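Local coordinates for sugar ABC transporter, periplasmic sugar-binding protein (Caulobacter crescentus, PDB 4IRX), which binds myo-inositol between its two lobes and probably serves as the periplasmic receptor of an ABC transporter for its uptake, at residues Gly80-Leu85 and Val90-Val95. Numbering follows the deposited sequence.
Sequences GAADDL and VAVISV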
ATOM      1  N   GLY A  80     -14.715  12.785  -7.160  1.00 17.77           N
ATOM      2  CA  GLY A  80     -15.490  14.017  -7.154  1.00 17.05           C
ATOM      3  C   GLY A  80     -14.748  15.174  -6.500  1.00 19.39           C
ATOM      4  O   GLY A  80     -14.720  16.299  -7.024  1.00 18.88           O
ATOM      5  N   ALA A  81     -14.124  14.907  -5.359  1.00 17.91           N
ATOM      6  CA  ALA A  81     -13.332  15.926  -4.692  1.00 16.30           C
ATOM      7  C   ALA A  81     -12.139  16.361  -5.544  1.00 16.32           C
ATOM      8  O   ALA A  81     -11.795  17.549  -5.608  1.00 15.09           O
ATOM      9  CB  ALA A  81     -12.871  15.418  -3.335  1.00 17.35           C
ATOM     10  N   ALA A  82     -11.493  15.402  -6.195  1.00 14.72           N
ATOM     11  CA  ALA A  82     -10.347  15.739  -7.033  1.00 11.84           C
ATOM     12  C   ALA A  82     -10.773  16.640  -8.186  1.00 16.89           C
ATOM     13  O   ALA A  82     -10.113  17.655  -8.455  1.00 16.06           O
ATOM     14  CB  ALA A  82      -9.650  14.482  -7.529  1.00 15.84           C
ATOM     15  N   ASP A  83     -11.881  16.291  -8.847  1.00 16.33           N
ATOM     16  CA  ASP A  83     -12.414  17.122  -9.923  1.00 18.63           C
ATOM     17  C   ASP A  83     -12.747  18.530  -9.431  1.00 17.68           C
ATOM     18  O   ASP A  83     -12.457  19.512 -10.123  1.00 18.71           O
ATOM     19  CB  ASP A  83     -13.687  16.493 -10.511  1.00 18.23           C
ATOM     20  CG  ASP A  83     -13.402  15.371 -11.486  1.00 26.20           C
ATOM     21  OD1 ASP A  83     -12.249  15.197 -11.909  1.00 24.41           O
ATOM     22  OD2 ASP A  83     -14.354  14.653 -11.851  1.00 30.46           O
ATOM     23  N   ASP A  84     -13.346  18.638  -8.252  1.00 19.00           N
ATOM     24  CA  ASP A  84     -13.702  19.937  -7.707  1.00 20.42           C
ATOM     25  C   ASP A  84     -12.462  20.770  -7.424  1.00 22.10           C
ATOM     26  O   ASP A  84     -12.416  21.958  -7.763  1.00 20.13           O
ATOM     27  CB  ASP A  84     -14.533  19.768  -6.439  1.00 21.11           C
ATOM     28  CG  ASP A  84     -15.040  21.086  -5.895  1.00 45.15           C
ATOM     29  OD1 ASP A  84     -15.292  22.005  -6.705  1.00 52.19           O
ATOM     30  OD2 ASP A  84     -15.195  21.196  -4.658  1.00 51.24           O
ATOM     31  N   LEU A  85     -11.452  20.146  -6.823  1.00 19.00           N
ATOM     32  CA  LEU A  85     -10.212  20.853  -6.536  0.59 16.65           C
ATOM     33  C   LEU A  85      -9.552  21.358  -7.823  1.00 16.55           C
ATOM     34  O   LEU A  85      -9.133  22.529  -7.888  1.00 15.58           O
ATOM     35  CB  LEU A  85      -9.246  19.991  -5.700  0.59 13.42           C
ATOM     36  CG  LEU A  85      -9.177  20.392  -4.225  0.59 16.30           C
ATOM     37  CD1 LEU A  85     -10.506  20.187  -3.518  0.59 15.59           C
ATOM     38  CD2 LEU A  85      -8.073  19.625  -3.490  0.59 11.93           C
ATOM     39  N   VAL A  90      -6.691  23.989  -8.024  1.00 13.98           N
ATOM     40  CA  VAL A  90      -5.776  23.286  -7.119  1.00 13.47           C
ATOM     41  C   VAL A  90      -5.290  22.039  -7.820  1.00 16.23           C
ATOM     42  O   VAL A  90      -6.106  21.206  -8.259  1.00 16.14           O
ATOM     43  CB  VAL A  90      -6.484  22.896  -5.830  1.00 14.91           C
ATOM     44  CG1 VAL A  90      -5.514  22.161  -4.869  1.00 17.44           C
ATOM     45  CG2 VAL A  90      -7.071  24.131  -5.158  1.00 15.65           C
ATOM     46  N   ALA A  91      -3.974  21.912  -7.959  1.00 12.87           N
ATOM     47  CA  ALA A  91      -3.408  20.713  -8.588  1.00 10.92           C
ATOM     48  C   ALA A  91      -3.458  19.551  -7.593  1.00 13.89           C
ATOM     49  O   ALA A  91      -3.197  19.714  -6.398  1.00 12.58           O
ATOM     50  CB  ALA A  91      -1.996  20.959  -9.051  1.00 14.37           C
ATOM     51  N   VAL A  92      -3.824  18.389  -8.101  1.00 12.68           N
ATOM     52  CA  VAL A  92      -3.919  17.176  -7.304  1.00 12.08           C
ATOM     53  C   VAL A  92      -3.021  16.081  -7.869  1.00 10.99           C
ATOM     54  O   VAL A  92      -3.017  15.800  -9.083  1.00 11.70           O
ATOM     55  CB  VAL A  92      -5.383  16.672  -7.259  1.00 12.75           C
ATOM     56  CG1 VAL A  92      -5.514  15.362  -6.436  1.00 14.84           C
ATOM     57  CG2 VAL A  92      -6.312  17.757  -6.692  1.00 16.03           C
ATOM     58  N   ILE A  93      -2.259  15.456  -6.983  1.00 10.39           N
ATOM     59  CA  ILE A  93      -1.497  14.270  -7.336  1.00  9.83           C
ATOM     60  C   ILE A  93      -1.768  13.190  -6.276  1.00  8.64           C
ATOM     61  O   ILE A  93      -1.840  13.484  -5.078  1.00 10.23           O
ATOM     62  CB  ILE A  93       0.002  14.605  -7.506  1.00 13.39           C
ATOM     63  CG1 ILE A  93       0.803  13.406  -8.032  1.00 17.37           C
ATOM     64  CG2 ILE A  93       0.568  15.144  -6.218  1.00 14.31           C
ATOM     65  CD1 ILE A  93       2.170  13.815  -8.566  1.00 14.74           C
ATOM     66  N   SER A  94      -1.959  11.960  -6.718  1.00  8.36           N
ATOM     67  CA  SER A  94      -2.191  10.872  -5.781  1.00  8.94           C
ATOM     68  C   SER A  94      -0.879  10.141  -5.501  1.00 10.53           C
ATOM     69  O   SER A  94       0.043  10.146  -6.316  1.00  9.52           O
ATOM     70  CB  SER A  94      -3.280   9.906  -6.288  1.00 11.29           C
ATOM     71  OG  SER A  94      -2.896   9.279  -7.505  1.00 10.37           O
ATOM     72  N   VAL A  95      -0.816   9.548  -4.316  1.00  8.44           N
ATOM     73  CA  VAL A  95       0.335   8.751  -3.921  1.00  7.57           C
ATOM     74  C   VAL A  95      -0.150   7.425  -3.329  1.00  9.46           C
ATOM     75  O   VAL A  95      -1.179   7.370  -2.646  1.00  9.19           O
ATOM     76  CB  VAL A  95       1.272   9.505  -2.945  1.00  9.03           C
ATOM     77  CG1 VAL A  95       0.632   9.670  -1.575  1.00 11.78           C
ATOM     78  CG2 VAL A  95       2.631   8.756  -2.803  1.00 11.31           C
TER
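Leu-85 lies against both Val-90 and Val-92, and its CB reaches each valine. Leu-85 CB touches Val-92 CG2 at 3.8 Å, and the two side chains cross at about a right angle. Against Val-90 the leucine lies at a slant. Leu-85 has two conformers; in one of them Leu-85 CD2 is 3.9 Å from Val-90 CG1 and also near Val-92 CG2, so this outer branch is less certain than CB. CG1 of Val-90 stands anti to the backbone N (chi1 -180°), which turns this methyl to the leucine branch. Val-92 has the same torsion, but here CG2, beside the backbone N, reaches Leu-85. Val-92 CG1 lies more loosely against Ala-82, 4.4 Å from Ala-82 CB. One backbone hydrogen bond joins the segments: Val-90 N donates to Leu-85 O at 2.8 Å. The N-H points well at the oxygen (158°), but the donor sits above the carbonyl plane. The bond joins the last turn of helix 79-87 to the residue just before strand 91-95. All four touching residues are buried. The contact packs the helix of the beta-alpha-beta unit 67-70, 79-87, 91-95 on its second strand. Ala-61 of helix 50-62 touches Leu-85 and Val-90, while Val-68 and Val-70 of parallel strand 67-70 touch Val-90 and Val-92.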